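Long-range contacts in BauA (Acinetobacter baumannii, PDB 6HCP), which is the outer-membrane receptor for ferric preacinetobactin and takes up iron, probably as a TonB-dependent siderophore transporter: residues 57-62 and 517-521; 63-69 and 136-142; 96-100 and 251-256; 168-174 and 191-195; 317-322 and 334-338. One frame throughout, in Å; residues are numbered along the deposited sequence. Where two conformers were deposited one is given.

In the fold
Two contacts join the plug to the barrel around it: interaction 1 seats the plug's 57-62 loop on one wall strand, and interaction 3 sets the 96-100 loop against another, on the opposite side of the chain's centre. Interaction 2, largely buried, lies wholly within the plug; its first strand follows the 57-62 loop directly, and it touches interaction 1. Interactions 4 and 5 pair antiparallel wall strands, the first at the surface and rich in charged side chains, the second mostly buried and rich in small and amide-bearing residues. Interaction 5 touches interaction 3 through Arg256. Ladder bonds dominate 2 and 5; 4 combines a short ladder with arginine contacts, whereas Lys518 and Trp100 carry much of 1 and 3.

Interaction 1: 57-62 and 517-521; sequences FLDTPF and LKVDL. With EDO (1,2-ethanediol), chain B.
Lys518 sends its ammonium group into a ring of three backbone carbonyls of the 57-62 loop. NZ donates to Phe57 O at 2.9 Å, to Thr60 O at 2.9 Å and to Phe62 O at 2.8 Å, so one buried charge is gripped three times. The last bond runs nearly straight out from its carbonyl (C=O...N 171°), while the other two arrive moderately tilted from theirs. An extended chain beyond CG (chi3 179°) gives the lysine its reach. On the way its CD lies over one face of the Phe57 ring, 3.9 Å from the ring centroid, a CH-pi contact displaced toward the rim. Leu58 packs beside the base of the same lysine, CD2 against Lys518 CB at 3.9 Å, and its other branch, CD1, meets Asp520 CB at 3.9 Å. The carboxylate of Asp520 turns to other partners: OD2 accepts from a bound ethanediol, and OD1 from Tyr38 and the backbone of Gly522. Around this shell, Thr60 N also donates to Phe57 O, tightening the 3-10 turn, and Pro61 is the centre of an inverse gamma turn between Thr60 and Phe62. Phe57 meets Phe568 edge to face, and Asp59 forms a salt bridge with Lys473. The arrangement is a plug-to-barrel junction of the TonB-dependent receptor fold, with a plug loop whose carbonyls hold a lysine of strand 508-520.

Interaction 2: 63-69 and 136-142; sequences NTISYTD and GRVEVLK. With EDO (1,2-ethanediol), chain H.
Arg137 runs alongside Thr68 and crosses Asp69 obliquely where strand 64-68 ends and strand 137-142 begins. Its chain bends at chi2 (-77°), which lays one guanidinium face against Thr68 CG2 and lets NH1 donate to Gly136 O at 2.8 Å, from above the carbonyl plane. Asp69 OD1 lies at the guanidinium edge as a long salt bridge, 3.8 Å from NH1, and a water bridges the same two atoms. Arg137 NH2 pairs with Asp36. Beyond, the strands form an antiparallel ladder, running from Tyr67 N to Val138 O (2.8 Å) through the pair Ile65 and Val140 to Lys142 N and Asn63 O (3.0 Å). Ile65 CG2 packs beside Val140 CB at 4.0 Å. On the other face a second water links Ser66 OG with Glu139 OE2, while Glu139 OE1 is bonded to Asn162 and Asn48. The tail of Lys142 crosses the Asn63 amide, whose ND2 is bonded to Ser529 OG, and ends in a salt bridge with Asp88. This pair forms one side of the plug's mixed sheet: helix 81-84 packs on Tyr67, Val138 and Val140, strand 46-48 touches Thr64 and Glu139, and strand 159-165 flanks 135-142, where Gly136 and Arg137 face Val164 in a classic beta bulge.

Interaction 3: 96-100 and 251-256; sequences ASGGW and VDGVTR. With EDO (1,2-ethanediol), chain J.
Gly98 and Val254 form the close part of this plug-to-barrel contact, in which a plug loop of the TonB-dependent receptor fold meets the end of barrel strand 238-252 and the loop after it. Thr255 N donates to Gly98 O at 3.0 Å; the bond is straight at the hydrogen (169°), but the donor sits above the carbonyl plane, 40° out of it. The same oxygen is crowded by methyls, Val254 CG2 at 3.3 Å and Val251 CG1 at 3.7 Å. Gly98 has a positive phi, a conformation that favours glycine. Val254 CG2, anti to the backbone N, also reaches the next residues of the loop, lying 3.7 Å from Trp100 N. Outside the segments, Gly99 O is held by Arg129 and Ser97 OG by Gln220 and Lys222.

The other side, round the indole, is looser: a water and an ethanediol, probably from the crystallisation liquor, mediate its contacts. The water accepts from Trp100 NE1 at 2.8 Å, at the ring edge, and donates to Arg256 O. The guanidinium of Arg256 is bonded through NE to Ser321 O and makes a cation-pi contact with Tyr317. Its plane is turned 44° from the indole. Arg256 NH1 stands over the rim of one indole face, 3.4 Å from Trp100 NE1 without a hydrogen bond, and donates at 3.0 Å to O2 of the ethanediol, whose C2 lies over the same ring.

Interaction 4: 168-174 and 191-195; sequences AADEPFA and DVGRR
Arg195 hooks onto the backbone of the incoming chain: NH2 donates to Ala168 O at 2.9 Å, with the oxygen in the guanidinium plane. A bend at chi3 (73°) brings the guanidinium edge to the Ala168 carbonyl. Its other nitrogens have partners beyond the segments, NH1 in a salt bridge with Asp232 and NE on Lys200 O. Asp170 adds only charge, since OD1 lies 4.2 Å from Arg195 NE and well out of the guanidinium plane. A water couples the backbones here, donating to Asp170 O and accepting from Arg195 N. Further along, Phe173 and Gly193 exchange a pair of bonds, Phe173 N to Gly193 O at 2.9 Å and Gly193 N to Phe173 O at 2.8 Å. They begin the antiparallel register of the hairpin 173-181/184-196, the first of the barrel wall, whose strand 173-181 also pairs with the last strand, 697-705, and so closes the barrel. Ala174 and Val192 follow as a non-hydrogen-bonded pair, their methyls CB and CG1 3.9 Å apart. The Phe173 ring turns one edge to Asp191, with CE2 at 3.6 Å from OD2 and the carboxylate nearly perpendicular to the ring. That carboxylate pairs with Lys166 at OD2 and Arg205 at OD1. Ala168 CB packs against Arg195 CG at 3.7 Å. On the surface, the guanidinium of Arg194 rests its face on the Pro172 ring, CG lying 3.6 Å from Arg194 NH1.

Interaction 5: 317-322 and 334-338; sequences YNGASA and STLGQ
Ser321 and Thr335 are tied twice, at a beta bulge in the hairpin of strands 320-325 and 331-358. Ser321 N donates to Thr335 O at 2.8 Å, and Thr335 OG1 donates to Ser321 OG at 2.8 Å. Both hydroxyls stand between their own backbone N and carbonyl carbon, which turns them toward each other across the strands. The register slips by one residue here, from Ala320 opposite Leu336 to Ala322 opposite Thr335, and Thr335 N closes the far side on Ala322 O at 3.1 Å. Before the bulge, Gly319 and Gly337 form a straight hydrogen-bonded pair, each backbone N donating to the carbonyl of the other. Asn318 and Gln338 point the same way with their amide planes 88° apart. Gln338 NE2 reaches Asn318 OD1, 3.0 Å away, from above the carbonyl plane by a bent bond (134°), and it also donates to Glu407 O, while Asn318 ND2 holds Pro406 O. The Tyr317 ring passes edge-on to Gly337 O, and its OH donates in the carbonyl plane to a lone pair of Ala320 O at 2.6 Å.

Interaction 1: 57-62 and 517-521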
# COMPACT_ATOMS: atom_id res chain seq x y z
N PHE A 57 19.78 21.77 -29.36
CA PHE A 57 18.52 21.09 -29.69
C PHE A 57 18.04 21.42 -31.11
O PHE A 57 17.86 20.51 -31.96
CB PHE A 57 17.48 21.45 -28.61
CG PHE A 57 16.10 20.90 -28.85
CD1 PHE A 57 15.85 19.54 -28.76
CD2 PHE A 57 15.03 21.75 -29.09
CE1 PHE A 57 14.56 19.05 -28.92
CE2 PHE A 57 13.75 21.26 -29.29
CZ PHE A 57 13.51 19.90 -29.19
N LEU A 58 17.79 22.70 -31.40
CA LEU A 58 17.16 23.09 -32.66
C LEU A 58 18.14 23.04 -33.84
O LEU A 58 17.73 23.22 -35.00
CB LEU A 58 16.60 24.51 -32.55
CG LEU A 58 15.34 24.65 -31.71
CD1 LEU A 58 14.95 26.12 -31.62
CD2 LEU A 58 14.22 23.81 -32.27
N ASP A 59 19.42 22.83 -33.56
CA ASP A 59 20.44 22.75 -34.62
C ASP A 59 20.86 21.29 -34.88
O ASP A 59 21.82 21.05 -35.59
CB ASP A 59 21.68 23.54 -34.24
CG ASP A 59 21.46 25.03 -34.14
OD1 ASP A 59 20.56 25.53 -34.83
OD2 ASP A 59 22.16 25.67 -33.33
N THR A 60 20.22 20.33 -34.21
CA THR A 60 20.66 18.93 -34.25
C THR A 60 19.68 18.11 -35.08
O THR A 60 18.52 17.94 -34.69
CB THR A 60 20.78 18.35 -32.84
OG1 THR A 60 21.72 19.11 -32.09
CG2 THR A 60 21.22 16.90 -32.85
N PRO A 61 20.11 17.58 -36.25
CA PRO A 61 19.22 16.81 -37.12
C PRO A 61 19.18 15.33 -36.72
O PRO A 61 19.21 14.43 -37.56
CB PRO A 61 19.84 16.99 -38.50
CG PRO A 61 21.32 17.04 -38.19
CD PRO A 61 21.45 17.74 -36.84
N PHE A 62 19.01 15.12 -35.41
CA PHE A 62 18.87 13.81 -34.77
C PHE A 62 17.97 14.01 -33.56
O PHE A 62 17.83 15.15 -33.09
CB PHE A 62 20.23 13.29 -34.30
CG PHE A 62 21.24 13.05 -35.40
CD1 PHE A 62 21.19 11.90 -36.16
CD2 PHE A 62 22.18 14.01 -35.71
CE1 PHE A 62 22.04 11.74 -37.24
CE2 PHE A 62 23.05 13.84 -36.77
CZ PHE A 62 22.98 12.70 -37.53
N LEU A 517 10.66 16.92 -36.71
CA LEU A 517 10.24 18.29 -36.43
C LEU A 517 10.51 18.57 -34.96
O LEU A 517 10.25 17.70 -34.11
CB LEU A 517 8.75 18.40 -36.75
CG LEU A 517 8.05 19.68 -36.30
CD1 LEU A 517 8.45 20.85 -37.19
CD2 LEU A 517 6.54 19.50 -36.32
N LYS A 518 11.16 19.70 -34.67
CA LYS A 518 11.40 20.15 -33.32
C LYS A 518 10.82 21.56 -33.15
O LYS A 518 10.94 22.39 -34.05
CB LYS A 518 12.89 20.18 -33.00
CG LYS A 518 13.62 18.85 -33.15
CD LYS A 518 15.01 18.89 -32.61
CE LYS A 518 15.75 17.58 -32.72
NZ LYS A 518 17.10 17.71 -32.15
N VAL A 519 10.14 21.78 -32.02
CA VAL A 519 9.55 23.08 -31.67
C VAL A 519 9.96 23.43 -30.24
O VAL A 519 9.68 22.67 -29.29
CB VAL A 519 8.02 23.03 -31.80
CG1 VAL A 519 7.40 24.38 -31.48
CG2 VAL A 519 7.59 22.54 -33.17
N ASP A 520 10.65 24.56 -30.08
CA ASP A 520 10.98 25.12 -28.78
C ASP A 520 10.07 26.33 -28.54
O ASP A 520 10.21 27.34 -29.21
CB ASP A 520 12.45 25.52 -28.68
CG ASP A 520 12.83 26.17 -27.36
OD1 ASP A 520 11.97 26.20 -26.46
OD2 ASP A 520 14.00 26.54 -27.21
N LEU A 521 9.03 26.14 -27.72
CA LEU A 521 8.05 27.21 -27.46
C LEU A 521 8.64 28.26 -26.49
O LEU A 521 8.04 29.30 -26.32
CB LEU A 521 6.76 26.60 -26.89
CG LEU A 521 6.06 25.61 -27.82
CD1 LEU A 521 4.93 24.90 -27.11
CD2 LEU A 521 5.56 26.29 -29.09
C1 EDO B . 17.03 25.63 -26.34
O1 EDO B . 16.36 25.08 -27.48
C2 EDO B . 17.64 26.98 -26.72
O2 EDO B . 18.77 27.27 -25.88

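Interaction 2: 63-69 and 136-142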
# COMPACT_ATOMS: atom_id res chain seq x y z
N ASN A 63 17.32 12.93 -33.12
CA ASN A 63 16.49 12.96 -31.92
C ASN A 63 17.40 12.71 -30.71
O ASN A 63 17.95 11.61 -30.52
CB ASN A 63 15.35 11.95 -32.07
CG ASN A 63 14.30 12.07 -30.98
OD1 ASN A 63 14.60 12.49 -29.87
ND2 ASN A 63 13.06 11.75 -31.31
N THR A 64 17.63 13.78 -29.94
CA THR A 64 18.58 13.83 -28.85
C THR A 64 17.91 14.35 -27.58
O THR A 64 16.96 15.13 -27.64
CB THR A 64 19.76 14.75 -29.16
OG1 THR A 64 19.24 16.04 -29.50
CG2 THR A 64 20.63 14.19 -30.28
N ILE A 65 18.41 13.89 -26.44
CA ILE A 65 17.99 14.44 -25.15
C ILE A 65 19.15 14.33 -24.18
O ILE A 65 19.96 13.40 -24.27
CB ILE A 65 16.72 13.73 -24.61
CG1 ILE A 65 16.24 14.41 -23.33
CG2 ILE A 65 16.98 12.25 -24.39
CD1 ILE A 65 14.76 14.59 -23.23
N SER A 66 19.30 15.35 -23.33
CA SER A 66 20.33 15.33 -22.30
C SER A 66 19.71 15.61 -20.93
O SER A 66 19.10 16.66 -20.75
CB SER A 66 21.40 16.33 -22.61
OG SER A 66 22.33 16.42 -21.55
N TYR A 67 19.89 14.67 -20.01
CA TYR A 67 19.38 14.79 -18.64
C TYR A 67 20.48 15.36 -17.75
O TYR A 67 21.64 14.95 -17.83
CB TYR A 67 18.95 13.43 -18.11
CG TYR A 67 17.90 12.75 -18.95
CD1 TYR A 67 16.58 13.14 -18.88
CD2 TYR A 67 18.24 11.74 -19.85
CE1 TYR A 67 15.62 12.58 -19.72
CE2 TYR A 67 17.29 11.18 -20.69
CZ TYR A 67 15.96 11.52 -20.54
OH TYR A 67 15.02 11.03 -21.42
N THR A 68 20.09 16.22 -16.81
CA THR A 68 21.04 16.83 -15.86
C THR A 68 21.20 15.95 -14.62
O THR A 68 20.34 15.13 -14.28
CB THR A 68 20.61 18.25 -15.47
OG1 THR A 68 19.41 18.15 -14.70
CG2 THR A 68 20.37 19.15 -16.67
N ASP A 69 22.27 16.24 -13.87
CA ASP A 69 22.51 15.62 -12.60
C ASP A 69 21.38 15.95 -11.61
O ASP A 69 21.13 15.15 -10.73
CB ASP A 69 23.90 15.96 -12.05
CG ASP A 69 24.24 17.45 -11.93
OD1 ASP A 69 23.60 18.29 -12.59
OD2 ASP A 69 25.14 17.74 -11.16
N GLY A 136 27.54 14.76 -14.76
CA GLY A 136 26.81 16.02 -14.88
C GLY A 136 25.66 15.93 -15.87
O GLY A 136 24.67 16.66 -15.75
N ARG A 137 25.82 15.10 -16.90
CA ARG A 137 24.81 14.93 -17.93
C ARG A 137 24.78 13.46 -18.35
O ARG A 137 25.79 12.78 -18.35
CB ARG A 137 25.06 15.78 -19.18
CG ARG A 137 25.24 17.27 -18.92
CD ARG A 137 23.92 17.97 -18.66
NE ARG A 137 24.11 19.40 -18.50
CZ ARG A 137 24.19 20.05 -17.34
NH1 ARG A 137 24.18 19.41 -16.17
NH2 ARG A 137 24.28 21.37 -17.37
N VAL A 138 23.58 13.00 -18.71
CA VAL A 138 23.40 11.72 -19.36
C VAL A 138 22.65 11.98 -20.66
O VAL A 138 21.51 12.43 -20.62
CB VAL A 138 22.62 10.74 -18.47
CG1 VAL A 138 22.24 9.48 -19.25
CG2 VAL A 138 23.39 10.38 -17.22
N GLU A 139 23.36 11.81 -21.79
CA GLU A 139 22.88 12.19 -23.08
C GLU A 139 22.51 10.94 -23.89
O GLU A 139 23.18 9.91 -23.83
CB GLU A 139 23.96 12.96 -23.85
CG GLU A 139 24.56 14.14 -23.11
CD GLU A 139 25.62 14.88 -23.90
OE1 GLU A 139 26.14 14.31 -24.92
OE2 GLU A 139 25.89 16.05 -23.53
N VAL A 140 21.45 11.06 -24.68
CA VAL A 140 20.99 10.00 -25.56
C VAL A 140 20.86 10.57 -26.96
O VAL A 140 20.21 11.61 -27.18
CB VAL A 140 19.66 9.37 -25.11
CG1 VAL A 140 19.26 8.22 -26.03
CG2 VAL A 140 19.70 8.90 -23.68
N LEU A 141 21.41 9.84 -27.93
CA LEU A 141 21.17 10.10 -29.35
C LEU A 141 20.52 8.84 -29.92
O LEU A 141 21.07 7.75 -29.79
CB LEU A 141 22.49 10.40 -30.06
CG LEU A 141 22.33 10.78 -31.54
CD1 LEU A 141 23.41 11.75 -31.97
CD2 LEU A 141 22.32 9.55 -32.43
N LYS A 142 19.32 8.99 -30.46
CA LYS A 142 18.52 7.86 -30.86
C LYS A 142 18.87 7.43 -32.28
O LYS A 142 19.10 8.26 -33.18
CB LYS A 142 17.02 8.15 -30.71
CG LYS A 142 16.62 8.44 -29.27
CD LYS A 142 15.19 8.86 -29.10
CE LYS A 142 14.97 9.66 -27.83
NZ LYS A 142 13.53 9.84 -27.57
C1 EDO H . 19.51 18.28 -26.15
O1 EDO H . 19.51 18.83 -27.48
C2 EDO H . 18.09 18.25 -25.58
O2 EDO H . 18.11 17.65 -24.26
O HOH W 1 18.04 10.57 -34.29
O HOH W 2 24.31 17.86 -22.46
O HOH W 3 24.23 20.94 -13.76

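Interaction 3: 96-100 and 251-256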
# COMPACT_ATOMS: atom_id res chain seq x y z
N ALA A 96 13.53 -5.56 -14.71
CA ALA A 96 13.83 -6.47 -13.61
C ALA A 96 14.74 -5.76 -12.60
O ALA A 96 15.50 -4.83 -12.94
CB ALA A 96 14.48 -7.74 -14.12
N SER A 97 14.64 -6.21 -11.35
CA SER A 97 15.52 -5.77 -10.29
C SER A 97 16.68 -6.75 -10.12
O SER A 97 16.47 -7.96 -10.00
CB SER A 97 14.75 -5.62 -8.97
OG SER A 97 15.65 -5.44 -7.89
N GLY A 98 17.90 -6.23 -10.01
CA GLY A 98 19.05 -7.03 -9.63
C GLY A 98 19.44 -8.05 -10.68
O GLY A 98 19.92 -9.12 -10.35
N GLY A 99 19.33 -7.67 -11.96
CA GLY A 99 19.90 -8.46 -13.03
C GLY A 99 21.41 -8.37 -13.03
O GLY A 99 22.01 -7.55 -12.31
N TRP A 100 22.04 -9.21 -13.85
CA TRP A 100 23.50 -9.21 -13.97
C TRP A 100 24.00 -8.05 -14.84
O TRP A 100 25.20 -7.77 -14.86
CB TRP A 100 23.98 -10.57 -14.47
CG TRP A 100 23.27 -11.07 -15.68
CD1 TRP A 100 22.20 -11.92 -15.73
CD2 TRP A 100 23.61 -10.78 -17.05
NE1 TRP A 100 21.84 -12.16 -17.03
CE2 TRP A 100 22.74 -11.55 -17.86
CE3 TRP A 100 24.62 -10.04 -17.66
CZ2 TRP A 100 22.76 -11.47 -19.25
CZ3 TRP A 100 24.64 -9.96 -19.04
CH2 TRP A 100 23.71 -10.64 -19.82
N VAL A 251 25.41 -8.06 -6.63
CA VAL A 251 24.04 -8.46 -6.29
C VAL A 251 24.10 -9.90 -5.77
O VAL A 251 24.62 -10.79 -6.43
CB VAL A 251 23.06 -8.37 -7.47
CG1 VAL A 251 21.64 -8.75 -7.04
CG2 VAL A 251 23.09 -7.00 -8.12
N ASP A 252 23.61 -10.09 -4.55
CA ASP A 252 23.30 -11.41 -4.01
C ASP A 252 21.81 -11.67 -4.28
O ASP A 252 21.00 -10.78 -4.11
CB ASP A 252 23.60 -11.48 -2.51
CG ASP A 252 25.08 -11.48 -2.15
OD1 ASP A 252 25.85 -12.13 -2.87
OD2 ASP A 252 25.46 -10.79 -1.19
N GLY A 253 21.49 -12.87 -4.76
CA GLY A 253 20.17 -13.16 -5.27
C GLY A 253 19.94 -12.50 -6.62
O GLY A 253 18.91 -11.84 -6.86
N VAL A 254 20.92 -12.64 -7.50
CA VAL A 254 20.86 -12.05 -8.84
C VAL A 254 19.73 -12.73 -9.64
O VAL A 254 19.50 -13.95 -9.54
CB VAL A 254 22.22 -12.18 -9.56
CG1 VAL A 254 22.63 -13.62 -9.74
CG2 VAL A 254 22.21 -11.47 -10.91
N THR A 255 19.04 -11.95 -10.48
CA THR A 255 17.96 -12.48 -11.30
C THR A 255 18.49 -12.80 -12.71
O THR A 255 19.08 -11.95 -13.38
CB THR A 255 16.73 -11.56 -11.26
OG1 THR A 255 15.67 -12.28 -11.91
CG2 THR A 255 16.95 -10.22 -11.92
N ARG A 256 18.33 -14.08 -13.09
CA ARG A 256 18.83 -14.64 -14.36
C ARG A 256 17.68 -14.79 -15.36
O ARG A 256 17.90 -14.81 -16.59
CB ARG A 256 19.51 -15.98 -14.10
CG ARG A 256 20.05 -16.68 -15.34
CD ARG A 256 21.15 -15.85 -15.99
NE ARG A 256 21.87 -16.55 -17.05
CZ ARG A 256 23.02 -16.14 -17.59
NH1 ARG A 256 23.66 -15.07 -17.12
NH2 ARG A 256 23.60 -16.89 -18.51
C1 EDO J . 27.31 -12.95 -19.47
O1 EDO J . 27.33 -13.66 -20.71
C2 EDO J . 26.09 -13.41 -18.69
O2 EDO J . 26.45 -13.96 -17.42
O HOH W 4 19.51 -13.34 -17.95

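Interaction 4: 168-174 and 191-195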
# COMPACT_ATOMS: atom_id res chain seq x y z
N ALA A 168 34.79 20.75 -11.46
CA ALA A 168 34.60 21.72 -10.38
C ALA A 168 34.00 23.02 -10.92
O ALA A 168 34.53 23.63 -11.84
CB ALA A 168 35.90 21.99 -9.67
N ALA A 169 32.88 23.43 -10.32
CA ALA A 169 32.34 24.78 -10.51
C ALA A 169 33.27 25.81 -9.82
O ALA A 169 34.13 25.46 -9.01
CB ALA A 169 30.94 24.84 -9.96
N ASP A 170 33.02 27.08 -10.12
CA ASP A 170 33.86 28.21 -9.66
C ASP A 170 33.84 28.31 -8.13
O ASP A 170 34.90 28.34 -7.50
CB ASP A 170 33.42 29.51 -10.32
CG ASP A 170 33.92 29.66 -11.75
OD1 ASP A 170 35.02 29.11 -12.05
OD2 ASP A 170 33.20 30.27 -12.56
N GLU A 171 32.64 28.17 -7.55
CA GLU A 171 32.44 28.28 -6.10
C GLU A 171 32.68 26.93 -5.44
O GLU A 171 32.17 25.91 -5.89
CB GLU A 171 31.04 28.80 -5.80
CG GLU A 171 30.91 30.30 -5.99
CD GLU A 171 32.15 31.07 -5.56
OE1 GLU A 171 32.43 31.10 -4.35
OE2 GLU A 171 32.89 31.55 -6.45
N PRO A 172 33.42 26.90 -4.31
CA PRO A 172 33.69 25.65 -3.61
C PRO A 172 32.37 24.96 -3.22
O PRO A 172 31.37 25.62 -2.99
CB PRO A 172 34.50 26.08 -2.38
CG PRO A 172 35.09 27.42 -2.77
CD PRO A 172 34.03 28.06 -3.65
N PHE A 173 32.38 23.63 -3.22
CA PHE A 173 31.16 22.84 -3.15
C PHE A 173 31.43 21.59 -2.33
O PHE A 173 32.46 20.94 -2.51
CB PHE A 173 30.70 22.45 -4.55
CG PHE A 173 29.48 21.56 -4.57
CD1 PHE A 173 28.23 22.10 -4.34
CD2 PHE A 173 29.59 20.23 -4.92
CE1 PHE A 173 27.09 21.31 -4.45
CE2 PHE A 173 28.45 19.44 -5.02
CZ PHE A 173 27.21 19.97 -4.77
N ALA A 174 30.51 21.26 -1.42
CA ALA A 174 30.58 20.01 -0.70
C ALA A 174 29.17 19.58 -0.28
O ALA A 174 28.44 20.34 0.35
CB ALA A 174 31.50 20.13 0.48
N ASP A 191 30.01 14.55 -2.62
CA ASP A 191 30.35 15.25 -3.84
C ASP A 191 31.05 16.56 -3.44
O ASP A 191 30.43 17.40 -2.77
CB ASP A 191 29.11 15.53 -4.68
CG ASP A 191 29.39 16.07 -6.08
OD1 ASP A 191 30.59 16.24 -6.41
OD2 ASP A 191 28.42 16.28 -6.83
N VAL A 192 32.33 16.71 -3.78
CA VAL A 192 33.12 17.89 -3.35
C VAL A 192 33.89 18.45 -4.54
O VAL A 192 34.45 17.70 -5.33
CB VAL A 192 34.08 17.54 -2.20
CG1 VAL A 192 33.33 17.06 -0.97
CG2 VAL A 192 35.13 16.54 -2.60
N GLY A 193 33.87 19.78 -4.68
CA GLY A 193 34.62 20.45 -5.72
C GLY A 193 35.28 21.73 -5.22
O GLY A 193 34.75 22.42 -4.34
N ARG A 194 36.41 22.07 -5.84
CA ARG A 194 37.09 23.33 -5.61
C ARG A 194 38.00 23.61 -6.80
O ARG A 194 38.55 22.68 -7.40
CB ARG A 194 37.91 23.25 -4.32
CG ARG A 194 38.56 24.57 -3.91
CD ARG A 194 39.39 24.41 -2.65
NE ARG A 194 38.55 24.44 -1.46
CZ ARG A 194 38.04 25.55 -0.94
NH1 ARG A 194 38.34 26.73 -1.45
NH2 ARG A 194 37.20 25.47 0.08
N ARG A 195 38.14 24.89 -7.13
CA ARG A 195 39.08 25.34 -8.17
C ARG A 195 40.28 26.05 -7.51
O ARG A 195 40.18 26.52 -6.38
CB ARG A 195 38.35 26.22 -9.17
CG ARG A 195 37.26 25.46 -9.93
CD ARG A 195 36.81 26.15 -11.20
NE ARG A 195 37.83 26.03 -12.23
CZ ARG A 195 38.02 24.96 -12.99
NH1 ARG A 195 39.06 24.93 -13.81
NH2 ARG A 195 37.20 23.92 -12.92
O HOH W 5 36.55 27.03 -6.03

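Interaction 5: 317-322 and 334-338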
# COMPACT_ATOMS: atom_id res chain seq x y z
N TYR A 317 30.22 -14.54 -11.85
CA TYR A 317 28.83 -14.96 -11.72
C TYR A 317 28.80 -16.41 -11.26
O TYR A 317 29.37 -17.29 -11.89
CB TYR A 317 28.07 -14.82 -13.05
CG TYR A 317 26.64 -15.28 -12.98
CD1 TYR A 317 26.31 -16.61 -13.08
CD2 TYR A 317 25.60 -14.36 -12.95
CE1 TYR A 317 24.99 -17.04 -13.07
CE2 TYR A 317 24.28 -14.77 -12.90
CZ TYR A 317 23.97 -16.12 -12.93
OH TYR A 317 22.66 -16.54 -12.94
N ASN A 318 28.04 -16.65 -10.19
CA ASN A 318 27.81 -18.00 -9.65
C ASN A 318 26.32 -18.14 -9.39
O ASN A 318 25.78 -17.43 -8.56
CB ASN A 318 28.60 -18.17 -8.36
CG ASN A 318 28.56 -19.57 -7.77
OD1 ASN A 318 28.31 -20.54 -8.48
ND2 ASN A 318 29.07 -19.69 -6.56
N GLY A 319 25.64 -19.02 -10.12
CA GLY A 319 24.20 -19.11 -10.01
C GLY A 319 23.59 -20.01 -11.05
O GLY A 319 24.21 -20.97 -11.51
N ALA A 320 22.33 -19.74 -11.39
CA ALA A 320 21.66 -20.50 -12.42
C ALA A 320 22.21 -20.06 -13.79
O ALA A 320 22.36 -18.86 -14.04
CB ALA A 320 20.18 -20.29 -12.33
N SER A 321 22.32 -21.01 -14.72
CA SER A 321 22.53 -20.60 -16.13
C SER A 321 21.17 -20.38 -16.80
O SER A 321 20.97 -19.38 -17.47
CB SER A 321 23.42 -21.54 -16.89
OG SER A 321 23.01 -22.86 -16.74
N ALA A 322 20.19 -21.22 -16.45
CA ALA A 322 18.80 -20.99 -16.82
C ALA A 322 17.86 -21.83 -15.94
O ALA A 322 18.10 -23.02 -15.72
CB ALA A 322 18.59 -21.33 -18.27
N SER A 334 16.25 -25.78 -12.86
CA SER A 334 17.33 -24.84 -13.00
C SER A 334 18.66 -25.60 -13.09
O SER A 334 19.11 -26.26 -12.15
CB SER A 334 17.33 -23.81 -11.88
OG SER A 334 16.08 -23.10 -11.81
N THR A 335 19.41 -25.33 -14.16
CA THR A 335 20.79 -25.77 -14.25
C THR A 335 21.69 -24.68 -13.69
O THR A 335 21.41 -23.49 -13.84
CB THR A 335 21.14 -26.09 -15.71
OG1 THR A 335 21.07 -24.84 -16.39
CG2 THR A 335 20.19 -27.06 -16.37
N LEU A 336 22.80 -25.08 -13.08
CA LEU A 336 23.71 -24.18 -12.43
C LEU A 336 24.96 -24.00 -13.29
O LEU A 336 25.39 -24.93 -13.94
CB LEU A 336 24.07 -24.74 -11.06
CG LEU A 336 22.88 -25.08 -10.15
CD1 LEU A 336 23.36 -25.62 -8.81
CD2 LEU A 336 22.00 -23.86 -9.95
N GLY A 337 25.57 -22.81 -13.21
CA GLY A 337 26.77 -22.48 -13.99
C GLY A 337 27.59 -21.40 -13.32
O GLY A 337 27.14 -20.73 -12.39
N GLN A 338 28.85 -21.30 -13.73
CA GLN A 338 29.77 -20.28 -13.25
C GLN A 338 30.47 -19.65 -14.45
O GLN A 338 30.85 -20.35 -15.40
CB GLN A 338 30.78 -20.88 -12.28
CG GLN A 338 30.14 -21.51 -11.05
CD GLN A 338 31.16 -22.04 -10.06
OE1 GLN A 338 32.36 -22.10 -10.33
NE2 GLN A 338 30.70 -22.24 -8.83